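Local coordinates for protein bacterial regulatory proteins, TetR family (PDB 3NI7) that probably binds DNA through a predicted helix-turn-helix motif and regulates transcription as a member of the TetR family, at residues Ile90-Leu95 and Met158-Trp163; Arg127-Val132 and Thr151-Tyr156. All coordinates share one frame; numbering follows the deposited sequence.

Interaction 1 of 2, residues Ile90-Leu95 and Met158-Trp163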
loop_
_atom_site.group_PDB
_atom_site.type_symbol
_atom_site.label_atom_id
_atom_site.label_comp_id
_atom_site.label_asym_id
_atom_site.label_seq_id
_atom_site.Cartn_x
_atom_site.Cartn_y
_atom_site.Cartn_z
ATOM N N ILE A 90 14.513 10.590 -5.906
ATOM C CA ILE A 90 15.704 10.697 -5.037
ATOM C C ILE A 90 15.572 9.741 -3.866
ATOM O O ILE A 90 16.472 9.016 -3.502
ATOM C CB ILE A 90 15.885 12.092 -4.446
ATOM C CG1 ILE A 90 16.267 13.104 -5.508
ATOM C CG2 ILE A 90 17.008 12.065 -3.488
ATOM C CD1 ILE A 90 17.709 13.000 -5.927
ATOM N N TRP A 91 14.414 9.723 -3.280
ATOM C CA TRP A 91 14.201 8.842 -2.150
ATOM C C TRP A 91 14.436 7.395 -2.587
ATOM O O TRP A 91 15.123 6.638 -1.902
ATOM C CB TRP A 91 12.768 9.015 -1.666
ATOM C CG TRP A 91 12.485 8.515 -0.350
ATOM C CD1 TRP A 91 12.887 9.054 0.804
ATOM C CD2 TRP A 91 11.645 7.410 -0.022
ATOM N NE1 TRP A 91 12.383 8.333 1.870
ATOM C CE2 TRP A 91 11.621 7.312 1.386
ATOM C CE3 TRP A 91 10.905 6.489 -0.782
ATOM C CZ2 TRP A 91 10.919 6.325 2.057
ATOM C CZ3 TRP A 91 10.206 5.501 -0.137
ATOM C CH2 TRP A 91 10.222 5.417 1.285
ATOM N N LEU A 92 13.872 6.997 -3.729
ATOM C CA LEU A 92 14.005 5.581 -4.107
ATOM C C LEU A 92 15.396 5.221 -4.596
ATOM O O LEU A 92 15.876 4.115 -4.347
ATOM C CB LEU A 92 12.952 5.183 -5.083
ATOM C CG LEU A 92 11.558 5.100 -4.436
ATOM C CD1 LEU A 92 10.477 5.407 -5.482
ATOM C CD2 LEU A 92 11.330 3.734 -3.818
ATOM N N ASP A 93 16.064 6.177 -5.224
ATOM C CA ASP A 93 17.447 6.000 -5.603
ATOM C C ASP A 93 18.335 5.815 -4.354
ATOM O O ASP A 93 19.190 4.935 -4.290
ATOM C CB ASP A 93 17.919 7.180 -6.451
ATOM C CG ASP A 93 17.376 7.125 -7.880
ATOM O OD1 ASP A 93 16.620 6.176 -8.227
ATOM O OD2 ASP A 93 17.698 8.047 -8.661
ATOM N N ALA A 94 18.106 6.659 -3.355
ATOM C CA ALA A 94 18.784 6.533 -2.119
ATOM C C ALA A 94 18.645 5.090 -1.608
ATOM O O ALA A 94 19.653 4.382 -1.317
ATOM C CB ALA A 94 18.219 7.493 -1.144
ATOM N N LEU A 95 17.406 4.639 -1.508
ATOM C CA LEU A 95 17.161 3.272 -1.026
ATOM C C LEU A 95 17.744 2.268 -1.973
ATOM O O LEU A 95 18.177 1.193 -1.574
ATOM C CB LEU A 95 15.658 3.000 -0.902
ATOM C CG LEU A 95 14.941 3.920 0.114
ATOM C CD1 LEU A 95 13.412 3.750 0.168
ATOM C CD2 LEU A 95 15.528 3.705 1.478
HETATM N N MSE A 158 2.009 2.746 -3.833
HETATM C CA MSE A 158 2.020 1.773 -4.932
HETATM C C MSE A 158 3.336 1.775 -5.674
HETATM O O MSE A 158 3.925 0.719 -5.940
HETATM C CB MSE A 158 0.959 2.082 -5.932
HETATM C CG MSE A 158 -0.305 1.295 -5.813
HETATM SE SE MSE A 158 -1.304 1.778 -7.530
HETATM C CE MSE A 158 -2.791 0.451 -7.394
ATOM N N THR A 159 3.816 2.969 -5.979
ATOM C CA THR A 159 5.068 3.082 -6.682
ATOM C C THR A 159 6.146 2.361 -5.899
ATOM O O THR A 159 6.971 1.651 -6.473
ATOM C CB THR A 159 5.472 4.508 -6.812
ATOM O OG1 THR A 159 4.404 5.215 -7.415
ATOM C CG2 THR A 159 6.689 4.647 -7.683
ATOM N N PHE A 160 6.123 2.567 -4.577
ATOM C CA PHE A 160 7.121 2.004 -3.676
ATOM C C PHE A 160 7.179 0.500 -3.772
ATOM O O PHE A 160 8.238 -0.080 -4.031
ATOM C CB PHE A 160 6.797 2.405 -2.258
ATOM C CG PHE A 160 7.828 1.987 -1.271
ATOM C CD1 PHE A 160 9.175 2.134 -1.553
ATOM C CD2 PHE A 160 7.465 1.452 -0.067
ATOM C CE1 PHE A 160 10.116 1.744 -0.681
ATOM C CE2 PHE A 160 8.401 1.083 0.792
ATOM C CZ PHE A 160 9.738 1.223 0.482
ATOM N N PHE A 161 6.019 -0.114 -3.586
ATOM C CA PHE A 161 5.925 -1.552 -3.675
ATOM C C PHE A 161 6.257 -2.081 -5.057
ATOM O O PHE A 161 6.957 -3.100 -5.162
ATOM C CB PHE A 161 4.584 -2.036 -3.141
ATOM C CG PHE A 161 4.612 -2.207 -1.626
ATOM C CD1 PHE A 161 4.930 -3.442 -1.055
ATOM C CD2 PHE A 161 4.413 -1.102 -0.769
ATOM C CE1 PHE A 161 4.988 -3.587 0.339
ATOM C CE2 PHE A 161 4.458 -1.237 0.616
ATOM C CZ PHE A 161 4.748 -2.477 1.173
ATOM N N PHE A 162 5.830 -1.360 -6.101
ATOM C CA PHE A 162 6.202 -1.693 -7.488
ATOM C C PHE A 162 7.723 -1.580 -7.711
ATOM O O PHE A 162 8.322 -2.417 -8.363
ATOM C CB PHE A 162 5.441 -0.766 -8.459
ATOM C CG PHE A 162 5.809 -0.934 -9.900
ATOM C CD1 PHE A 162 5.062 -1.757 -10.722
ATOM C CD2 PHE A 162 6.908 -0.256 -10.447
ATOM C CE1 PHE A 162 5.408 -1.916 -12.102
ATOM C CE2 PHE A 162 7.275 -0.414 -11.818
ATOM C CZ PHE A 162 6.516 -1.243 -12.637
ATOM N N TRP A 163 8.333 -0.529 -7.176
ATOM C CA TRP A 163 9.786 -0.288 -7.308
ATOM C C TRP A 163 10.644 -1.393 -6.721
ATOM O O TRP A 163 11.760 -1.677 -7.197
ATOM C CB TRP A 163 10.140 1.011 -6.595
ATOM C CG TRP A 163 11.561 1.223 -6.255
ATOM C CD1 TRP A 163 12.498 1.877 -6.999
ATOM C CD2 TRP A 163 12.188 0.870 -5.035
ATOM N NE1 TRP A 163 13.684 1.932 -6.327
ATOM C CE2 TRP A 163 13.526 1.327 -5.106
ATOM C CE3 TRP A 163 11.751 0.214 -3.878
ATOM C CZ2 TRP A 163 14.443 1.120 -4.080
ATOM C CZ3 TRP A 163 12.659 0.008 -2.854
ATOM C CH2 TRP A 163 13.998 0.461 -2.962
#
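Leu92 sets its CD2 methyl over one face of the Trp163 indole, 3.4 Å from the centroid of the five-membered ring, a CH-pi contact in which the two side chains run past each other in opposite directions. Its CG lies anti to the carbonyl carbon (chi1 -71°), which carries the branch out toward helix 149-164. The same methyl also abuts the edge of the Phe160 ring near its plane, with Leu92 CD2 3.5 Å from Phe160 CD1, and thus fills the angle between two aromatic groups, a place suited to a branched aliphatic residue. The CZ3 corner of Trp91 comes obliquely over one face of Phe160, CZ3 3.8 Å from Phe160 CD1, with the planes at 56°. The hydrogen bond of Trp91 NE1 to Asp63 on helix 51-69 pairs the buried indole N-H. One turn on, Leu95 CB meets Trp163 CH2 at 3.7 Å, while the Leu95 side chain crosses that of Phe160 at about a right angle. The segments run roughly parallel, 29° apart; their axes come no closer than 11.6 Å, and the rings and leucine branches occupy the space between. This is parallel helix-helix packing inside the all-helical domain that follows the predicted DNA-binding motif, as in TetR-family regulators.

Interaction 2 of 2, residues Arg127-Val132 and Thr151-Tyr156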
loop_
_atom_site.group_PDB
_atom_site.type_symbol
_atom_site.label_atom_id
_atom_site.label_comp_id
_atom_site.label_asym_id
_atom_site.label_seq_id
_atom_site.Cartn_x
_atom_site.Cartn_y
_atom_site.Cartn_z
ATOM N N ARG A 127 4.057 11.807 7.430
ATOM C CA ARG A 127 4.936 12.985 7.422
ATOM C C ARG A 127 5.593 13.096 6.074
ATOM O O ARG A 127 5.732 14.183 5.526
ATOM C CB ARG A 127 6.038 12.929 8.471
ATOM C CG ARG A 127 6.768 14.336 8.585
ATOM C CD ARG A 127 8.034 14.329 9.509
ATOM N NE ARG A 127 8.563 15.670 9.861
ATOM C CZ ARG A 127 9.386 16.408 9.102
ATOM N NH1 ARG A 127 9.781 15.980 7.897
ATOM N NH2 ARG A 127 9.812 17.592 9.547
ATOM N N THR A 128 6.030 11.953 5.561
ATOM C CA THR A 128 6.769 11.939 4.289
ATOM C C THR A 128 5.907 12.483 3.161
ATOM O O THR A 128 6.279 13.414 2.440
ATOM C CB THR A 128 7.230 10.529 3.913
ATOM O OG1 THR A 128 7.812 9.858 5.057
ATOM C CG2 THR A 128 8.234 10.633 2.827
ATOM N N VAL A 129 4.710 11.928 3.074
ATOM C CA VAL A 129 3.763 12.355 2.098
ATOM C C VAL A 129 3.440 13.814 2.272
ATOM O O VAL A 129 3.277 14.537 1.282
ATOM C CB VAL A 129 2.481 11.490 2.169
ATOM C CG1 VAL A 129 1.227 12.219 1.571
ATOM C CG2 VAL A 129 2.750 10.141 1.458
ATOM N N GLN A 130 3.293 14.268 3.505
ATOM C CA GLN A 130 2.832 15.648 3.696
ATOM C C GLN A 130 3.968 16.608 3.482
ATOM O O GLN A 130 3.773 17.747 3.059
ATOM C CB GLN A 130 2.238 15.815 5.053
ATOM C CG GLN A 130 0.945 15.058 5.163
ATOM C CD GLN A 130 0.416 15.054 6.530
ATOM O OE1 GLN A 130 1.075 15.528 7.458
ATOM N NE2 GLN A 130 -0.795 14.533 6.687
ATOM N N TRP A 131 5.162 16.085 3.724
ATOM C CA TRP A 131 6.399 16.802 3.564
ATOM C C TRP A 131 6.677 16.985 2.081
ATOM O O TRP A 131 7.119 18.046 1.657
ATOM C CB TRP A 131 7.559 16.005 4.210
ATOM C CG TRP A 131 8.820 16.737 4.107
ATOM C CD1 TRP A 131 9.294 17.598 4.993
ATOM C CD2 TRP A 131 9.732 16.756 3.009
ATOM N NE1 TRP A 131 10.450 18.160 4.551
ATOM C CE2 TRP A 131 10.731 17.656 3.316
ATOM C CE3 TRP A 131 9.787 16.105 1.788
ATOM C CZ2 TRP A 131 11.799 17.905 2.472
ATOM C CZ3 TRP A 131 10.856 16.357 0.951
ATOM C CH2 TRP A 131 11.836 17.252 1.298
ATOM N N VAL A 132 6.469 15.948 1.292
ATOM C CA VAL A 132 6.770 16.091 -0.124
ATOM C C VAL A 132 5.801 17.127 -0.749
ATOM O O VAL A 132 6.190 17.971 -1.570
ATOM C CB VAL A 132 6.646 14.745 -0.917
ATOM C CG1 VAL A 132 7.048 14.971 -2.315
ATOM C CG2 VAL A 132 7.503 13.686 -0.331
ATOM N N THR A 151 -4.680 10.429 -2.777
ATOM C CA THR A 151 -4.297 10.020 -4.103
ATOM C C THR A 151 -2.808 9.907 -4.047
ATOM O O THR A 151 -2.207 8.830 -4.265
ATOM C CB THR A 151 -4.721 11.044 -5.154
ATOM O OG1 THR A 151 -6.151 11.092 -5.211
ATOM C CG2 THR A 151 -4.174 10.689 -6.490
ATOM N N LEU A 152 -2.200 11.025 -3.713
ATOM C CA LEU A 152 -0.745 11.034 -3.586
ATOM C C LEU A 152 -0.233 9.942 -2.625
ATOM O O LEU A 152 0.795 9.352 -2.866
ATOM C CB LEU A 152 -0.306 12.369 -3.053
ATOM C CG LEU A 152 1.175 12.500 -2.862
ATOM C CD1 LEU A 152 1.916 12.013 -4.073
ATOM C CD2 LEU A 152 1.391 13.967 -2.568
ATOM N N THR A 153 -0.954 9.654 -1.567
ATOM C CA THR A 153 -0.487 8.593 -0.696
ATOM C C THR A 153 -0.567 7.291 -1.435
ATOM O O THR A 153 0.392 6.507 -1.432
ATOM C CB THR A 153 -1.298 8.448 0.633
ATOM O OG1 THR A 153 -1.144 9.638 1.415
ATOM C CG2 THR A 153 -0.764 7.297 1.435
ATOM N N THR A 154 -1.719 7.056 -2.058
ATOM C CA THR A 154 -1.949 5.786 -2.688
ATOM C C THR A 154 -0.922 5.609 -3.756
ATOM O O THR A 154 -0.465 4.513 -3.997
ATOM C CB THR A 154 -3.314 5.716 -3.264
ATOM O OG1 THR A 154 -4.260 5.786 -2.176
ATOM C CG2 THR A 154 -3.493 4.407 -4.040
ATOM N N ILE A 155 -0.519 6.707 -4.373
ATOM C CA ILE A 155 0.488 6.617 -5.430
ATOM C C ILE A 155 1.855 6.337 -4.857
ATOM O O ILE A 155 2.638 5.538 -5.396
ATOM C CB ILE A 155 0.540 7.884 -6.341
ATOM C CG1 ILE A 155 -0.761 8.007 -7.192
ATOM C CG2 ILE A 155 1.724 7.797 -7.289
ATOM C CD1 ILE A 155 -1.087 9.440 -7.735
ATOM N N TYR A 156 2.165 7.000 -3.763
ATOM C CA TYR A 156 3.509 6.849 -3.204
ATOM C C TYR A 156 3.686 5.438 -2.664
ATOM O O TYR A 156 4.613 4.743 -3.005
ATOM C CB TYR A 156 3.765 7.928 -2.229
ATOM C CG TYR A 156 4.911 7.736 -1.333
ATOM C CD1 TYR A 156 6.203 8.137 -1.677
ATOM C CD2 TYR A 156 4.694 7.240 -0.051
ATOM C CE1 TYR A 156 7.274 7.978 -0.763
ATOM C CE2 TYR A 156 5.731 7.067 0.848
ATOM C CZ TYR A 156 7.001 7.438 0.498
ATOM O OH TYR A 156 7.924 7.247 1.501
#
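Val129 sets its CG2 methyl obliquely against the CD2 side of the Tyr156 ring, 3.8 Å from Tyr156 CD2. Its other methyl turns to Thr153: Val129 CG1 lies 3.5 Å from Thr153 OG1, and the two side chains cross at about a right angle. With CG1 anti to the backbone N (chi1 157°), the beta-branched valine faces Tyr156 with CG2, which still lies close to the Thr153 hydroxyl. Leu152 adds a looser apolar contact, its CG 4.4 Å from Val129 CG1. One residue earlier, the methyl of Thr128 meets the phenol end of Tyr156, with Thr128 CG2 3.6 Å from Tyr156 OH. The tyrosine ring also meets that of Trp91 on helix 80-96. Replacing Tyr156 with an alanine would probably open a gap beside Val129 and leave the Thr128 methyl and the Trp91 ring without their partner. The segments cross steeply, at 116°, and their CA atoms come to 6.3 Å at Val129 and Thr153, a close approach that suits small beta-branched residues. Both threonine hydroxyls are satisfied within their own helices, Thr128 OG1 by Arg124 O and Thr153 OG1 by Glu149 O. With no hydrogen bond between the segments, cohesion rests on van der Waals fit, methyls set against ring carbons and hydroxyl oxygens.

Overall arrangement
Interactions 1 and 2 share helix 149-164, which offers Thr151-Tyr156 to helix 115-135 and, further along, Met158-Trp163 to helix 80-96. In chain order Ile90-Leu95 comes first, then Arg127-Val132, then the two shared-helix segments, so interaction 2 lies wholly between the two halves of interaction 1. Their centres are about 12 Å apart, and the neighbouring rings of Trp91 and Tyr156 bring the two contacts into touch. Helix 149-164 thus ties two other helices of the C-terminal region together. Both contacts also reach the second subunit, where Thr151 bonds to Ser126 of that chain, so the intrachain core continues into the dimer interface, consistent with TetR-family regulators acting as dimers.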